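Local coordinates for protein glutathione transferase (PDB 6ZB6) that probably conjugates glutathione to electrophilic xenobiotics, herbicides among them, as a phi class glutathione transferase of a grass weed, at residues K145-Y150 against A185-S190; V117-F122 against K134-S139. One frame throughout, in Å; residues are numbered along the deposited sequence.

Interaction 1: residues K145-Y150 against A185-S190; sequences KVLEVY and AALFGS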
loop_
_atom_site.group_PDB
_atom_site.type_symbol
_atom_site.label_atom_id
_atom_site.label_comp_id
_atom_site.label_asym_id
_atom_site.label_seq_id
_atom_site.Cartn_x
_atom_site.Cartn_y
_atom_site.Cartn_z
ATOM N N LYS A 145 11.245 -16.302 -3.593
ATOM C CA LYS A 145 10.599 -17.427 -2.919
ATOM C C LYS A 145 9.157 -17.094 -2.564
ATOM O O LYS A 145 8.258 -17.922 -2.745
ATOM C CB LYS A 145 11.383 -17.826 -1.667
ATOM C CG LYS A 145 12.755 -18.441 -1.944
ATOM C CD LYS A 145 12.692 -19.531 -3.008
ATOM C CE LYS A 145 14.093 -19.968 -3.453
ATOM N NZ LYS A 145 14.151 -20.369 -4.898
ATOM N N VAL A 146 8.919 -15.884 -2.062
ATOM C CA VAL A 146 7.550 -15.429 -1.813
ATOM C C VAL A 146 6.734 -15.484 -3.102
ATOM O O VAL A 146 5.599 -15.978 -3.127
ATOM C CB VAL A 146 7.562 -14.006 -1.219
ATOM C CG1 VAL A 146 6.133 -13.446 -1.107
ATOM C CG2 VAL A 146 8.251 -13.997 0.127
ATOM N N LEU A 147 7.303 -14.977 -4.197
ATOM C CA LEU A 147 6.535 -14.901 -5.433
ATOM C C LEU A 147 6.185 -16.286 -5.963
ATOM O O LEU A 147 5.110 -16.464 -6.542
ATOM C CB LEU A 147 7.300 -14.085 -6.484
ATOM C CG LEU A 147 7.345 -12.572 -6.193
ATOM C CD1 LEU A 147 8.135 -11.849 -7.306
ATOM C CD2 LEU A 147 5.947 -12.002 -6.075
ATOM N N GLU A 148 7.054 -17.280 -5.753
ATOM C CA GLU A 148 6.700 -18.652 -6.104
ATOM C C GLU A 148 5.427 -19.105 -5.394
ATOM O O GLU A 148 4.599 -19.806 -5.989
ATOM C CB GLU A 148 7.861 -19.592 -5.779
ATOM C CG GLU A 148 9.046 -19.417 -6.762
ATOM C CD GLU A 148 10.291 -20.194 -6.363
ATOM O OE1 GLU A 148 10.215 -21.034 -5.440
ATOM O OE2 GLU A 148 11.357 -19.949 -6.973
ATOM N N VAL A 149 5.254 -18.722 -4.124
ATOM C CA VAL A 149 4.026 -19.066 -3.411
ATOM C C VAL A 149 2.840 -18.295 -3.978
ATOM O O VAL A 149 1.754 -18.856 -4.178
ATOM C CB VAL A 149 4.193 -18.807 -1.901
ATOM C CG1 VAL A 149 2.874 -19.041 -1.172
ATOM C CG2 VAL A 149 5.311 -19.678 -1.328
ATOM N N TYR A 150 3.022 -16.996 -4.247
ATOM C CA TYR A 150 1.935 -16.211 -4.829
ATOM C C TYR A 150 1.530 -16.769 -6.184
ATOM O O TYR A 150 0.340 -16.821 -6.521
ATOM C CB TYR A 150 2.354 -14.745 -4.973
ATOM C CG TYR A 150 2.137 -13.884 -3.731
ATOM C CD1 TYR A 150 2.686 -14.242 -2.500
ATOM C CD2 TYR A 150 1.418 -12.701 -3.804
ATOM C CE1 TYR A 150 2.505 -13.449 -1.374
ATOM C CE2 TYR A 150 1.226 -11.898 -2.674
ATOM C CZ TYR A 150 1.781 -12.275 -1.470
ATOM O OH TYR A 150 1.575 -11.486 -0.357
ATOM N N ALA A 185 11.960 -4.202 -11.868
ATOM C CA ALA A 185 10.546 -4.211 -12.228
ATOM C C ALA A 185 10.176 -5.348 -13.165
ATOM O O ALA A 185 9.002 -5.719 -13.226
ATOM C CB ALA A 185 10.163 -2.884 -12.873
ATOM N N ALA A 186 11.134 -5.903 -13.908
ATOM C CA ALA A 186 10.783 -7.025 -14.773
ATOM C C ALA A 186 10.592 -8.332 -14.007
ATOM O O ALA A 186 10.138 -9.311 -14.610
ATOM C CB ALA A 186 11.842 -7.189 -15.883
ATOM N N LEU A 187 10.848 -8.362 -12.690
ATOM C CA LEU A 187 10.749 -9.608 -11.929
ATOM C C LEU A 187 9.393 -10.278 -12.111
ATOM O O LEU A 187 9.312 -11.497 -12.314
ATOM C CB LEU A 187 10.991 -9.337 -10.437
ATOM C CG LEU A 187 11.057 -10.562 -9.516
ATOM C CD1 LEU A 187 12.125 -11.533 -9.997
ATOM C CD2 LEU A 187 11.314 -10.140 -8.060
ATOM N N PHE A 188 8.310 -9.498 -12.038
ATOM C CA PHE A 188 6.982 -10.107 -12.035
ATOM C C PHE A 188 6.693 -10.869 -13.318
ATOM O O PHE A 188 5.919 -11.835 -13.300
ATOM C CB PHE A 188 5.907 -9.050 -11.807
ATOM C CG PHE A 188 5.673 -8.740 -10.351
ATOM C CD1 PHE A 188 6.715 -8.811 -9.443
ATOM C CD2 PHE A 188 4.420 -8.391 -9.901
ATOM C CE1 PHE A 188 6.509 -8.515 -8.087
ATOM C CE2 PHE A 188 4.213 -8.086 -8.554
ATOM C CZ PHE A 188 5.265 -8.160 -7.658
ATOM N N GLY A 189 7.299 -10.464 -14.437
ATOM C CA GLY A 189 7.027 -11.158 -15.680
ATOM C C GLY A 189 7.413 -12.621 -15.679
ATOM O O GLY A 189 6.957 -13.374 -16.547
ATOM N N SER A 190 8.260 -13.044 -14.742
ATOM C CA SER A 190 8.607 -14.456 -14.628
ATOM C C SER A 190 7.550 -15.267 -13.892
ATOM O O SER A 190 7.656 -16.502 -13.837
ATOM C CB SER A 190 9.968 -14.594 -13.938
ATOM O OG SER A 190 10.997 -14.186 -14.836
#
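Leu-147 of helix 133-156 meets Leu-187 and Phe-188, two residues of a short 3-10 turn, in the all-helical C-terminal domain of the glutathione transferase fold. The contact across the segments is entirely apolar. One methyl carries most of it: Leu-147 CD1 lies 3.7 Å from Leu-187 CD2 and 3.8 Å from Phe-188 CE1, so this methyl points at the junction where the leucine branch and the ring stand side by side. The two leucine side chains approach at a slant, whereas Leu-147 and Phe-188 run roughly perpendicular to each other. With CG anti to the backbone N (chi1 -174°), Leu-187 sets its CD2 methyl against Leu-147 CD1; the phenylalanine bond to CB leads off to the side, and its ring end swings back to the methyl.

Backbone bonds shape the turn, Gly-189 N donating to Ala-186 O and Ser-190 N to Leu-187 O, both at 3.1 Å. This brings the neighbouring side chains Leu-187 and Phe-188 to the same leucine. On the helix, Lys-145 NZ and Glu-148 OE2 form a salt bridge of 3.5 Å away from the apolar patch.

Further packing comes from Val-194 of helix 192-202, which touches both Leu-147 and Phe-188, and from Tyr-109 of helix 92-127, which touches Phe-188. The second methyl of the leucine adds a looser approach to the ring, Leu-147 CD2 standing 4.1 Å from Phe-188 CE1.

Interaction 2: residues V117-F122 against K134-S139; sequences VYQCLF and KVVAES. With GTB (S-(p-nitrobenzyl)glutathione), chain G.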
loop_
_atom_site.group_PDB
_atom_site.type_symbol
_atom_site.label_atom_id
_atom_site.label_comp_id
_atom_site.label_asym_id
_atom_site.label_seq_id
_atom_site.Cartn_x
_atom_site.Cartn_y
_atom_site.Cartn_z
ATOM N N VAL A 117 12.794 -1.461 -2.530
ATOM C CA VAL A 117 12.325 -0.102 -2.786
ATOM C C VAL A 117 13.174 0.907 -2.020
ATOM O O VAL A 117 13.592 1.936 -2.569
ATOM C CB VAL A 117 10.832 0.032 -2.430
ATOM C CG1 VAL A 117 10.397 1.486 -2.531
ATOM C CG2 VAL A 117 9.996 -0.850 -3.343
ATOM N N TYR A 118 13.441 0.624 -0.737
ATOM C CA TYR A 118 14.286 1.506 0.068
ATOM C C TYR A 118 15.664 1.662 -0.551
ATOM O O TYR A 118 16.157 2.782 -0.731
ATOM C CB TYR A 118 14.423 0.957 1.490
ATOM C CG TYR A 118 13.351 1.429 2.434
ATOM C CD1 TYR A 118 13.490 2.621 3.134
ATOM C CD2 TYR A 118 12.193 0.682 2.627
ATOM C CE1 TYR A 118 12.504 3.056 4.004
ATOM C CE2 TYR A 118 11.198 1.108 3.490
ATOM C CZ TYR A 118 11.359 2.295 4.175
ATOM O OH TYR A 118 10.371 2.712 5.034
ATOM N N GLN A 119 16.304 0.541 -0.879
ATOM C CA GLN A 119 17.692 0.595 -1.317
ATOM C C GLN A 119 17.831 1.187 -2.714
ATOM O O GLN A 119 18.837 1.844 -3.003
ATOM C CB GLN A 119 18.305 -0.803 -1.277
ATOM C CG GLN A 119 18.458 -1.387 0.112
ATOM C CD GLN A 119 19.446 -0.615 0.960
ATOM O OE1 GLN A 119 20.339 0.045 0.440
ATOM N NE2 GLN A 119 19.286 -0.696 2.281
ATOM N N CYS A 120 16.841 0.983 -3.588
ATOM C CA CYS A 120 16.961 1.391 -4.981
ATOM C C CYS A 120 16.314 2.744 -5.255
ATOM O O CYS A 120 16.733 3.434 -6.191
ATOM C CB CYS A 120 16.324 0.331 -5.888
ATOM S SG CYS A 120 17.201 -1.234 -5.962
ATOM N N LEU A 121 15.338 3.156 -4.438
ATOM C CA LEU A 121 14.574 4.381 -4.675
ATOM C C LEU A 121 14.692 5.359 -3.513
ATOM O O LEU A 121 15.260 6.442 -3.687
ATOM C CB LEU A 121 13.110 4.029 -4.938
ATOM C CG LEU A 121 12.613 4.024 -6.377
ATOM C CD1 LEU A 121 11.091 4.100 -6.388
ATOM C CD2 LEU A 121 13.226 5.183 -7.139
ATOM N N PHE A 122 14.169 5.012 -2.330
ATOM C CA PHE A 122 14.081 5.961 -1.225
ATOM C C PHE A 122 15.463 6.426 -0.777
ATOM O O PHE A 122 15.719 7.630 -0.673
ATOM C CB PHE A 122 13.336 5.333 -0.041
ATOM C CG PHE A 122 11.869 5.013 -0.305
ATOM C CD1 PHE A 122 11.161 5.632 -1.329
ATOM C CD2 PHE A 122 11.197 4.093 0.505
ATOM C CE1 PHE A 122 9.818 5.331 -1.556
ATOM C CE2 PHE A 122 9.859 3.792 0.287
ATOM C CZ PHE A 122 9.167 4.415 -0.749
ATOM N N LYS A 134 24.133 -5.488 -1.619
ATOM C CA LYS A 134 24.051 -6.784 -0.957
ATOM C C LYS A 134 22.726 -6.935 -0.213
ATOM O O LYS A 134 22.164 -8.035 -0.168
ATOM C CB LYS A 134 25.244 -7.009 -0.024
ATOM C CG LYS A 134 25.327 -6.096 1.182
ATOM C CD LYS A 134 25.904 -6.796 2.407
ATOM C CE LYS A 134 26.239 -5.780 3.500
ATOM N NZ LYS A 134 25.183 -4.737 3.638
ATOM N N VAL A 135 22.195 -5.845 0.351
ATOM C CA VAL A 135 20.837 -5.887 0.894
ATOM C C VAL A 135 19.843 -6.192 -0.221
ATOM O O VAL A 135 18.904 -6.976 -0.041
ATOM C CB VAL A 135 20.483 -4.566 1.612
ATOM C CG1 VAL A 135 19.051 -4.619 2.133
ATOM C CG2 VAL A 135 21.448 -4.264 2.756
ATOM N N VAL A 136 20.042 -5.583 -1.390
ATOM C CA VAL A 136 19.156 -5.823 -2.524
ATOM C C VAL A 136 19.206 -7.289 -2.936
ATOM O O VAL A 136 18.165 -7.939 -3.104
ATOM C CB VAL A 136 19.527 -4.894 -3.692
ATOM C CG1 VAL A 136 18.830 -5.334 -4.988
ATOM C CG2 VAL A 136 19.179 -3.467 -3.341
ATOM N N ALA A 137 20.418 -7.834 -3.085
ATOM C CA ALA A 137 20.563 -9.218 -3.528
ATOM C C ALA A 137 19.912 -10.182 -2.549
ATOM O O ALA A 137 19.208 -11.112 -2.957
ATOM C CB ALA A 137 22.042 -9.561 -3.717
ATOM N N GLU A 138 20.123 -9.967 -1.252
ATOM C CA GLU A 138 19.532 -10.854 -0.257
ATOM C C GLU A 138 18.016 -10.736 -0.246
ATOM O O GLU A 138 17.317 -11.744 -0.100
ATOM C CB GLU A 138 20.103 -10.547 1.120
ATOM C CG GLU A 138 21.519 -11.043 1.297
ATOM C CD GLU A 138 22.158 -10.509 2.556
ATOM O OE1 GLU A 138 22.543 -11.326 3.418
ATOM O OE2 GLU A 138 22.268 -9.271 2.685
ATOM N N SER A 139 17.492 -9.519 -0.419
ATOM C CA SER A 139 16.042 -9.329 -0.419
ATOM C C SER A 139 15.400 -9.925 -1.662
ATOM O O SER A 139 14.285 -10.455 -1.597
ATOM C CB SER A 139 15.695 -7.845 -0.320
ATOM O OG SER A 139 15.978 -7.349 0.969
HETATM N N1 GTB G . 3.087 1.131 10.229
HETATM C CA1 GTB G . 2.977 2.532 9.854
HETATM C C1 GTB G . 1.742 2.721 8.959
HETATM O O11 GTB G . 1.420 1.834 8.122
HETATM O O12 GTB G . 1.034 3.760 9.050
HETATM C CB1 GTB G . 4.263 2.918 9.114
HETATM C CG1 GTB G . 4.153 4.381 8.688
HETATM C CD1 GTB G . 5.475 4.905 8.154
HETATM O OE1 GTB G . 6.445 4.213 8.094
HETATM N N2 GTB G . 5.528 6.276 7.710
HETATM C CA2 GTB G . 6.796 6.765 7.208
HETATM C C2 GTB G . 7.288 7.859 8.144
HETATM O O2 GTB G . 6.554 8.694 8.574
HETATM C CB2 GTB G . 6.603 7.313 5.791
HETATM S SG2 GTB G . 6.155 5.925 4.686
HETATM N N3 GTB G . 8.676 7.864 8.535
HETATM C CA3 GTB G . 9.146 8.910 9.420
HETATM C C3 GTB G . 9.759 8.305 10.679
HETATM O O31 GTB G . 10.559 8.993 11.372
HETATM O O32 GTB G . 9.470 7.128 11.031
HETATM C "C'" GTB G . 7.585 4.812 4.553
HETATM C "C1'" GTB G . 8.756 5.598 3.971
HETATM C "C2'" GTB G . 9.891 5.812 4.736
HETATM C "C3'" GTB G . 10.961 6.526 4.215
HETATM C "C4'" GTB G . 10.897 7.024 2.922
HETATM N N41 GTB G . 12.019 7.780 2.369
HETATM O O41 GTB G . 13.223 7.911 3.083
HETATM O O42 GTB G . 11.906 8.288 1.318
HETATM C "C5'" GTB G . 9.756 6.811 2.157
HETATM C "C6'" GTB G . 8.686 6.097 2.678
#
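Gln-119 lays its aliphatic part against two consecutive valines of the next helix, its CB 3.5 Å from Val-136 CG2 and its CG 3.9 Å from Val-135 CG1. The glutamine chain bends at chi2 (-65°), which brings its amide end back alongside Val-135, with NE2 also 3.9 Å from CG1; the two side chains cross nearly at right angles. Val-136 CG2 faces the glutamine CB and, at 4.0 Å, Cys-120 SG. No hydrogen bond joins the segments. The polar end of Gln-119 is instead held near the start of helix 133-156, where its OE1 accepts from Asp-132 N.

These residues belong to two consecutive helices of the C-terminal domain that run in broadly opposite senses, their segment axes 9.5 Å apart at closest and 133° between their directions. Helix 92-127 widens here into a pi-type turn: Leu-121 N and Phe-122 N both donate to Val-117 O, from opposite faces of its carbonyl plane.

Elsewhere on this segment lie two residues of the ligand pocket. The nitrobenzyl ring of S-(p-nitrobenzyl)glutathione covers one face of Phe-122, C5' lying 3.5 Å from Phe-122 CD2, while Val-117 CG1 packs on the opposite face. Phe-122 CD2 in turn lies over the centre of the Tyr-118 ring, and Tyr-118 OH comes within 3.2 Å of ligand C2'. One helical segment thus pairs mostly apolar packing toward helix 133-156 with an aromatic surface for the S-benzyl group, consistent with a site that accepts hydrophobic electrophiles.

In the fold
From the N terminus the chain first builds the thioredoxin-like domain and then enters helix 92-127. Interaction 2 closes the short connection out of that helix, joining its C-terminal part to the early turns of helix 133-156 across 11 intervening residues. Farther along helix 133-156, interaction 1 closes a longer loop of 34 residues that includes helices 167-170 and 173-179, and brings the chain back just before helix 192-202. The two loops follow in series, neither enclosing nor crossing the other, and share helix 133-156. The contacts do not touch: their centres are about 16 Å apart and their nearest atoms about 7 Å. Together they tie this helix to the ligand-lining helix 92-127 and to the 185-190 turn.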